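Local coordinates for protein 5-cytosine DNA methyltransferase (Entamoeba histolytica, PDB 3QV2) that probably transfers a methyl group from S-adenosyl-L-methionine to carbon 5 of cytosine in DNA or tRNA, as a Dnmt2-type enzyme of the C5-methyltransferase family, at residues M82-Q87 with I128-L133; P167-R172 with D229-C234. All blocks are in the same frame, centred on the assembly; numbering follows the deposited sequence.

Contact 1: residues M82-Q87 with I128-L133; sequences MSPPCQ and IENVPL. With SAH (S-adenosyl-L-homocysteine), chain B.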
ATOM      1  N   MET A  82      -7.873   6.281  -1.815  1.00 17.06           N
ATOM      2  CA  MET A  82      -6.841   6.549  -2.808  1.00 14.69           C
ATOM      3  C   MET A  82      -5.418   6.485  -2.265  1.00 14.02           C
ATOM      4  O   MET A  82      -5.136   6.925  -1.149  1.00 17.12           O
ATOM      5  CB  MET A  82      -7.069   7.916  -3.454  1.00  6.41           C
ATOM      6  CG  MET A  82      -6.824   9.087  -2.518  1.00  6.37           C
ATOM      7  SD  MET A  82      -6.922  10.675  -3.365  1.00 12.38           S
ATOM      8  CE  MET A  82      -8.581  10.601  -4.029  1.00 12.82           C
ATOM      9  N   SER A  83      -4.527   5.932  -3.077  1.00 13.41           N
ATOM     10  CA  SER A  83      -3.096   6.011  -2.831  1.00 15.91           C
ATOM     11  C   SER A  83      -2.418   6.451  -4.122  1.00 15.70           C
ATOM     12  O   SER A  83      -1.986   5.620  -4.924  1.00 13.12           O
ATOM     13  CB  SER A  83      -2.546   4.669  -2.351  1.00 23.52           C
ATOM     14  OG  SER A  83      -2.873   3.633  -3.256  1.00 28.73           O
ATOM     15  N   PRO A  84      -2.342   7.772  -4.334  1.00 17.81           N
ATOM     16  CA  PRO A  84      -1.827   8.375  -5.568  1.00 17.83           C
ATOM     17  C   PRO A  84      -0.395   7.950  -5.860  1.00 17.50           C
ATOM     18  O   PRO A  84       0.318   7.559  -4.937  1.00 17.50           O
ATOM     19  CB  PRO A  84      -1.873   9.877  -5.266  1.00 15.60           C
ATOM     20  CG  PRO A  84      -2.907  10.020  -4.195  1.00 17.76           C
ATOM     21  CD  PRO A  84      -2.768   8.789  -3.357  1.00 18.33           C
ATOM     22  N   PRO A  85       0.023   8.025  -7.133  1.00 17.55           N
ATOM     23  CA  PRO A  85       1.411   7.732  -7.498  1.00 16.85           C
ATOM     24  C   PRO A  85       2.370   8.468  -6.568  1.00 17.13           C
ATOM     25  O   PRO A  85       2.161   9.648  -6.285  1.00 15.62           O
ATOM     26  CB  PRO A  85       1.513   8.280  -8.921  1.00 17.83           C
ATOM     27  CG  PRO A  85       0.132   8.146  -9.463  1.00 15.35           C
ATOM     28  CD  PRO A  85      -0.788   8.411  -8.301  1.00 17.61           C
ATOM     29  N   CYS A  86       3.406   7.780  -6.100  1.00 16.67           N
ATOM     30  CA  CYS A  86       4.289   8.336  -5.081  1.00 19.20           C
ATOM     31  C   CYS A  86       5.614   8.838  -5.648  1.00 18.71           C
ATOM     32  O   CYS A  86       6.409   9.446  -4.932  1.00 18.35           O
ATOM     33  CB  CYS A  86       4.560   7.293  -3.996  1.00 22.60           C
ATOM     34  SG  CYS A  86       5.383   5.801  -4.599  1.00 32.94           S
ATOM     35  N   GLN A  87       5.847   8.585  -6.931  1.00 18.81           N
ATOM     36  CA  GLN A  87       7.103   8.973  -7.568  1.00 16.89           C
ATOM     37  C   GLN A  87       7.465  10.453  -7.390  1.00 17.86           C
ATOM     38  O   GLN A  87       8.605  10.776  -7.060  1.00 20.42           O
ATOM     39  CB  GLN A  87       7.098   8.607  -9.057  1.00 15.99           C
ATOM     40  CG  GLN A  87       6.964   7.120  -9.346  1.00 15.64           C
ATOM     41  CD  GLN A  87       5.525   6.693  -9.558  1.00 18.69           C
ATOM     42  OE1 GLN A  87       4.597   7.312  -9.038  1.00 17.57           O
ATOM     43  NE2 GLN A  87       5.332   5.635 -10.335  1.00 21.05           N
ATOM     44  N   ILE A 128      -6.375   8.772   2.310  1.00 13.92           N
ATOM     45  CA  ILE A 128      -5.241   8.871   1.403  1.00 14.26           C
ATOM     46  C   ILE A 128      -4.032   8.137   1.963  1.00 16.86           C
ATOM     47  O   ILE A 128      -3.748   8.210   3.156  1.00 19.07           O
ATOM     48  CB  ILE A 128      -4.854  10.337   1.139  1.00 12.23           C
ATOM     49  CG1 ILE A 128      -6.098  11.173   0.840  1.00 10.73           C
ATOM     50  CG2 ILE A 128      -3.853  10.426  -0.004  1.00 12.60           C
ATOM     51  CD1 ILE A 128      -5.809  12.643   0.621  1.00 10.68           C
ATOM     52  N   GLU A 129      -3.324   7.425   1.094  1.00 18.29           N
ATOM     53  CA  GLU A 129      -2.114   6.720   1.494  1.00 15.34           C
ATOM     54  C   GLU A 129      -0.974   7.078   0.549  1.00 14.94           C
ATOM     55  O   GLU A 129      -1.159   7.134  -0.667  1.00 15.56           O
ATOM     56  CB  GLU A 129      -2.352   5.207   1.511  1.00 14.19           C
ATOM     57  CG  GLU A 129      -1.203   4.388   2.088  1.00 16.95           C
ATOM     58  CD  GLU A 129      -0.093   4.137   1.085  1.00 21.66           C
ATOM     59  OE1 GLU A 129      -0.316   4.362  -0.123  1.00 24.40           O
ATOM     60  OE2 GLU A 129       1.003   3.711   1.505  1.00 26.75           O
ATOM     61  N   ASN A 130       0.203   7.327   1.112  1.00 18.06           N
ATOM     62  CA  ASN A 130       1.366   7.694   0.312  1.00 17.04           C
ATOM     63  C   ASN A 130       2.659   7.549   1.106  1.00 12.69           C
ATOM     64  O   ASN A 130       2.659   7.013   2.215  1.00 11.30           O
ATOM     65  CB  ASN A 130       1.226   9.127  -0.208  1.00 15.29           C
ATOM     66  CG  ASN A 130       1.774   9.295  -1.613  1.00 19.42           C
ATOM     67  OD1 ASN A 130       2.964   9.548  -1.805  1.00 17.91           O
ATOM     68  ND2 ASN A 130       0.903   9.156  -2.605  1.00 22.70           N
ATOM     69  N   VAL A 131       3.759   8.024   0.531  1.00 14.54           N
ATOM     70  CA  VAL A 131       5.049   8.004   1.212  1.00 14.20           C
ATOM     71  C   VAL A 131       5.183   9.212   2.135  1.00 16.81           C
ATOM     72  O   VAL A 131       4.540  10.238   1.913  1.00 17.67           O
ATOM     73  CB  VAL A 131       6.218   7.981   0.205  1.00 15.24           C
ATOM     74  CG1 VAL A 131       6.226   6.669  -0.561  1.00 16.57           C
ATOM     75  CG2 VAL A 131       6.119   9.158  -0.750  1.00 16.44           C
ATOM     76  N   PRO A 132       6.014   9.087   3.183  1.00 12.33           N
ATOM     77  CA  PRO A 132       6.201  10.136   4.191  1.00 10.88           C
ATOM     78  C   PRO A 132       6.396  11.533   3.599  1.00 14.34           C
ATOM     79  O   PRO A 132       5.772  12.484   4.070  1.00 17.45           O
ATOM     80  CB  PRO A 132       7.471   9.687   4.918  1.00 12.67           C
ATOM     81  CG  PRO A 132       7.422   8.201   4.829  1.00 10.36           C
ATOM     82  CD  PRO A 132       6.817   7.888   3.485  1.00 12.65           C
ATOM     83  N   LEU A 133       7.241  11.651   2.578  1.00 14.82           N
ATOM     84  CA  LEU A 133       7.556  12.954   1.994  1.00 16.09           C
ATOM     85  C   LEU A 133       6.348  13.651   1.371  1.00 17.82           C
ATOM     86  O   LEU A 133       6.369  14.861   1.151  1.00 18.99           O
ATOM     87  CB  LEU A 133       8.685  12.832   0.967  1.00 14.41           C
ATOM     88  CG  LEU A 133      10.091  12.669   1.551  1.00 17.43           C
ATOM     89  CD1 LEU A 133      11.119  12.466   0.449  1.00 16.66           C
ATOM     90  CD2 LEU A 133      10.443  13.876   2.403  1.00 20.61           C
TER
HETATM   91  N   SAH B 323      -2.838   1.054  -3.434  1.00 22.58           N
HETATM   92  CA  SAH B 323      -2.906   0.198  -4.603  1.00 21.57           C
HETATM   93  CB  SAH B 323      -1.868   0.606  -5.639  1.00 21.80           C
HETATM   94  CG  SAH B 323      -1.418   2.046  -5.692  1.00 22.36           C
HETATM   95  SD  SAH B 323      -0.121   2.466  -6.874  1.00 19.15           S
HETATM   96  C   SAH B 323      -2.726  -1.238  -4.180  1.00 18.21           C
HETATM   97  O   SAH B 323      -2.241  -2.076  -4.993  1.00 21.03           O
HETATM   98  OXT SAH B 323      -3.066  -1.605  -3.004  1.00 15.75           O
HETATM   99  C5' SAH B 323      -0.693   3.781  -7.929  1.00 23.78           C
HETATM  100  C4' SAH B 323      -1.607   3.438  -9.047  1.00 24.41           C
HETATM  101  O4' SAH B 323      -2.127   4.611  -9.565  1.00 25.37           O
HETATM  102  C3' SAH B 323      -0.851   2.785 -10.118  1.00 22.59           C
HETATM  103  O3' SAH B 323      -1.241   1.459 -10.226  1.00 21.39           O
HETATM  104  C2' SAH B 323      -1.147   3.489 -11.339  1.00 23.85           C
HETATM  105  O2' SAH B 323      -1.518   2.592 -12.326  1.00 21.90           O
HETATM  106  C1' SAH B 323      -2.267   4.372 -11.001  1.00 20.20           C
HETATM  107  N9  SAH B 323      -2.276   5.554 -11.815  1.00 20.62           N
HETATM  108  C8  SAH B 323      -1.289   6.408 -12.116  1.00 21.61           C
HETATM  109  N7  SAH B 323      -1.809   7.354 -12.914  1.00 21.16           N
HETATM  110  C5  SAH B 323      -3.122   7.082 -13.111  1.00 21.66           C
HETATM  111  C6  SAH B 323      -4.134   7.712 -13.838  1.00 19.99           C
HETATM  112  N6  SAH B 323      -3.866   8.915 -14.586  1.00 17.83           N
HETATM  113  N1  SAH B 323      -5.364   7.166 -13.823  1.00 19.09           N
HETATM  114  C2  SAH B 323      -5.636   6.048 -13.136  1.00 17.43           C
HETATM  115  N3  SAH B 323      -4.682   5.429 -12.432  1.00 20.42           N
HETATM  116  C4  SAH B 323      -3.429   5.920 -12.404  1.00 22.06           C
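Both ends of the Asn130 amide meet the 82-87 loop where that chain has left the sheet, though Asn130 itself still ends strand 125-130: ND2 lies 2.9 Å from the carbonyl O of Pro84, while OD1 faces CB of Cys86 at 3.5 Å. OD1 also accepts the backbone N-H of Val131, well to the side of its C=O (92° at OD1), which ties the amide to its own chain. Between the two segments, the parallel bridge is the single pair Met82-Ile128, where strand 79-82 ends, with Glu129 N bonded to Met82 O at 2.9 Å in the carbonyl plane. On the face carrying these two residues, their side chains run side by side, CG of Met82 against CG1 of Ile128, and helix 106-115 covers them through Leu111 and Tyr112. Ser83 turns OG toward the cofactor product (chi1 55°) and accepts a bond from the amino N of S-adenosyl-L-homocysteine at 2.6 Å; its CB packs 3.2 Å from OE1 of Glu129. Pro85 sets CG against C8 of the adenine. CB of Cys86, the predicted catalytic residue, rests on CG1 of Val131. The Pro-Pro-Cys-Gln loop beside Glu-Asn-Val is the hallmark of the C5-methyltransferase active site, here on a Rossmann-like fold.

Contact 2: residues P167-R172 with D229-C234; sequences PNSRTR and DKRTCC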
ATOM      1  N   PRO A 167       5.833  -7.860  11.499  1.00 25.72           N
ATOM      2  CA  PRO A 167       7.268  -7.958  11.204  1.00 28.80           C
ATOM      3  C   PRO A 167       7.627  -7.461   9.805  1.00 27.18           C
ATOM      4  O   PRO A 167       8.118  -8.233   8.981  1.00 25.67           O
ATOM      5  CB  PRO A 167       7.542  -9.461  11.321  1.00 27.16           C
ATOM      6  CG  PRO A 167       6.240 -10.101  11.000  1.00 26.00           C
ATOM      7  CD  PRO A 167       5.191  -9.183  11.562  1.00 25.14           C
ATOM      8  N   ASN A 168       7.385  -6.180   9.548  1.00 24.60           N
ATOM      9  CA  ASN A 168       7.737  -5.577   8.268  1.00 22.91           C
ATOM     10  C   ASN A 168       7.791  -4.058   8.348  1.00 24.20           C
ATOM     11  O   ASN A 168       6.837  -3.414   8.783  1.00 26.19           O
ATOM     12  CB  ASN A 168       6.757  -6.008   7.175  1.00 21.56           C
ATOM     13  CG  ASN A 168       7.063  -5.365   5.834  1.00 25.62           C
ATOM     14  OD1 ASN A 168       6.410  -4.403   5.430  1.00 29.71           O
ATOM     15  ND2 ASN A 168       8.066  -5.893   5.142  1.00 23.39           N
ATOM     16  N   SER A 169       8.915  -3.491   7.926  1.00 23.40           N
ATOM     17  CA  SER A 169       9.083  -2.046   7.935  1.00 23.78           C
ATOM     18  C   SER A 169       8.580  -1.420   6.643  1.00 24.70           C
ATOM     19  O   SER A 169       9.173  -1.604   5.581  1.00 24.80           O
ATOM     20  CB  SER A 169      10.549  -1.678   8.161  1.00 27.52           C
ATOM     21  OG  SER A 169      10.984  -2.090   9.445  1.00 33.58           O
ATOM     22  N   ARG A 170       7.479  -0.683   6.740  1.00 20.80           N
ATOM     23  CA  ARG A 170       6.941   0.037   5.593  1.00 20.34           C
ATOM     24  C   ARG A 170       6.341   1.362   6.045  1.00 20.00           C
ATOM     25  O   ARG A 170       5.125   1.546   6.023  1.00 17.14           O
ATOM     26  CB  ARG A 170       5.893  -0.805   4.861  1.00 21.91           C
ATOM     27  CG  ARG A 170       5.494  -0.245   3.503  1.00 23.15           C
ATOM     28  CD  ARG A 170       4.480  -1.137   2.804  1.00 21.90           C
ATOM     29  NE  ARG A 170       4.168  -0.655   1.462  1.00 23.18           N
ATOM     30  CZ  ARG A 170       4.810  -1.039   0.364  1.00 22.93           C
ATOM     31  NH1 ARG A 170       5.801  -1.914   0.447  1.00 21.99           N
ATOM     32  NH2 ARG A 170       4.461  -0.547  -0.818  1.00 22.31           N
ATOM     33  N   THR A 171       7.207   2.279   6.462  1.00 18.04           N
ATOM     34  CA  THR A 171       6.776   3.586   6.935  1.00 18.19           C
ATOM     35  C   THR A 171       6.029   4.348   5.847  1.00 18.32           C
ATOM     36  O   THR A 171       6.585   4.649   4.790  1.00 17.09           O
ATOM     37  CB  THR A 171       7.973   4.426   7.412  1.00 18.75           C
ATOM     38  OG1 THR A 171       8.699   3.701   8.414  1.00 17.86           O
ATOM     39  CG2 THR A 171       7.502   5.751   7.986  1.00 14.06           C
ATOM     40  N   ARG A 172       4.764   4.657   6.111  1.00 17.10           N
ATOM     41  CA  ARG A 172       3.936   5.374   5.148  1.00 15.97           C
ATOM     42  C   ARG A 172       3.151   6.512   5.795  1.00 14.79           C
ATOM     43  O   ARG A 172       3.004   6.572   7.017  1.00 16.92           O
ATOM     44  CB  ARG A 172       2.977   4.414   4.441  1.00 18.90           C
ATOM     45  CG  ARG A 172       3.654   3.450   3.477  1.00 18.36           C
ATOM     46  CD  ARG A 172       4.318   4.191   2.327  1.00 19.95           C
ATOM     47  NE  ARG A 172       4.760   3.281   1.273  1.00 23.57           N
ATOM     48  CZ  ARG A 172       5.980   2.760   1.197  1.00 28.39           C
ATOM     49  NH1 ARG A 172       6.291   1.941   0.202  1.00 28.24           N
ATOM     50  NH2 ARG A 172       6.889   3.059   2.114  1.00 28.99           N
ATOM     51  N   ASP A 229      13.913 -13.378  13.225  1.00 43.17           N
ATOM     52  CA  ASP A 229      14.414 -12.004  13.252  1.00 45.47           C
ATOM     53  C   ASP A 229      13.301 -10.969  13.406  1.00 47.02           C
ATOM     54  O   ASP A 229      12.154 -11.217  13.037  1.00 46.87           O
ATOM     55  CB  ASP A 229      15.262 -11.708  12.013  1.00 45.52           C
ATOM     56  CG  ASP A 229      16.691 -12.193  12.162  1.00 46.45           C
ATOM     57  OD1 ASP A 229      17.468 -11.529  12.878  1.00 46.00           O
ATOM     58  OD2 ASP A 229      17.041 -13.232  11.567  1.00 47.81           O
ATOM     59  N   LYS A 230      13.656  -9.808  13.949  1.00 48.25           N
ATOM     60  CA  LYS A 230      12.681  -8.773  14.291  1.00 50.23           C
ATOM     61  C   LYS A 230      11.686  -8.455  13.177  1.00 47.17           C
ATOM     62  O   LYS A 230      10.474  -8.462  13.399  1.00 46.70           O
ATOM     63  CB  LYS A 230      13.386  -7.488  14.735  1.00 52.57           C
ATOM     64  CG  LYS A 230      13.983  -7.556  16.129  1.00 55.16           C
ATOM     65  CD  LYS A 230      14.488  -6.194  16.577  1.00 58.58           C
ATOM     66  CE  LYS A 230      15.047  -6.242  17.992  1.00 60.26           C
ATOM     67  NZ  LYS A 230      15.512  -4.903  18.450  1.00 60.87           N
ATOM     68  N   ARG A 231      12.197  -8.176  11.982  1.00 42.16           N
ATOM     69  CA  ARG A 231      11.341  -7.726  10.892  1.00 38.55           C
ATOM     70  C   ARG A 231      11.980  -7.910   9.519  1.00 37.05           C
ATOM     71  O   ARG A 231      13.170  -8.206   9.403  1.00 37.84           O
ATOM     72  CB  ARG A 231      10.978  -6.252  11.085  1.00 36.45           C
ATOM     73  CG  ARG A 231      11.991  -5.283  10.490  1.00 36.98           C
ATOM     74  CD  ARG A 231      13.357  -5.405  11.155  1.00 41.64           C
ATOM     75  NE  ARG A 231      14.364  -4.602  10.467  1.00 45.64           N
ATOM     76  CZ  ARG A 231      15.235  -5.082   9.583  1.00 47.00           C
ATOM     77  NH1 ARG A 231      15.235  -6.374   9.280  1.00 46.95           N
ATOM     78  NH2 ARG A 231      16.111  -4.271   9.007  1.00 48.13           N
ATOM     79  N   THR A 232      11.168  -7.729   8.483  1.00 30.90           N
ATOM     80  CA  THR A 232      11.644  -7.706   7.108  1.00 28.42           C
ATOM     81  C   THR A 232      11.650  -6.266   6.603  1.00 29.57           C
ATOM     82  O   THR A 232      10.868  -5.436   7.067  1.00 31.25           O
ATOM     83  CB  THR A 232      10.742  -8.544   6.192  1.00 23.09           C
ATOM     84  OG1 THR A 232       9.387  -8.091   6.313  1.00 19.68           O
ATOM     85  CG2 THR A 232      10.812 -10.015   6.575  1.00 20.43           C
ATOM     86  N   CYS A 233      12.531  -5.968   5.652  1.00 25.97           N
ATOM     87  CA  CYS A 233      12.608  -4.624   5.093  1.00 24.51           C
ATOM     88  C   CYS A 233      11.445  -4.341   4.148  1.00 24.20           C
ATOM     89  O   CYS A 233      10.709  -5.248   3.763  1.00 25.93           O
ATOM     90  CB  CYS A 233      13.942  -4.403   4.374  1.00 26.00           C
ATOM     91  SG  CYS A 233      15.358  -4.210   5.483  1.00 37.33           S
ATOM     92  N   CYS A 234      11.282  -3.073   3.785  1.00 23.22           N
ATOM     93  CA  CYS A 234      10.215  -2.669   2.881  1.00 21.51           C
ATOM     94  C   CYS A 234      10.358  -3.337   1.518  1.00 19.73           C
ATOM     95  O   CYS A 234      11.395  -3.221   0.866  1.00 22.49           O
ATOM     96  CB  CYS A 234      10.205  -1.149   2.718  1.00 22.51           C
ATOM     97  SG  CYS A 234       8.947  -0.521   1.584  1.00 30.42           S
TER
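Asn168 and Thr232 form a single backbone bridge between two irregular chains, CA to CA 4.6 Å, with Ser169 N bonded to Thr232 O at 2.9 Å and Thr232 N to Pro167 O. The hydroxyl of Thr232 is the polar hub. It donates to Pro167 O in the carbonyl plane, on a lone pair, whereas the backbone N of the same threonine reaches that oxygen from above the plane, so one carbonyl is gripped twice. OG1 in turn lies in the plane of the Asn168 amide and accepts ND2 at 2.8 Å, nearly straight (175°); with CG opposite its backbone N (chi1 178°), Asn168 carries the amide to this hydroxyl. CB of Cys234 presses on Ser169 O at 3.1 Å and its SG sits obliquely by two guanidinium groups, 3.6 Å from NH1 of Arg170 and 3.9 Å from NH1 of Arg172. Arg170 is extended as far as NE, its CG over the guanidinium centre of Arg172, and its own NH1 and NH2 bond to the carbonyls of Phe235 and Gly306. The pairing joins the loop between strands 153-159 and 172-178 to that between strands 224-226 and 249-251, and Val225 of strand 224-226 touches Arg231 and Thr232.

In the fold
Contact 1 and contact 2 have centres 18 Å apart, yet they meet through Arg172, which opens strand 172-178 beside strand 125-130 of the central sheet. CD of Arg172 packs 3.3 Å from Asn130 O, and its CG lies 3.3 Å from OE2 of Glu129, with which its NE forms a long, weak ion pair. Contact 2 also comes close to the predicted active site: the side chain of Arg172 is about 6 Å from that of Cys86. Contact 1 touches S-adenosyl-L-homocysteine directly, whereas in contact 2 the side chain of Arg170 stays about 8 Å from it. Together they connect the cofactor-binding sheet with the loop region around strands 224-226 and 249-251.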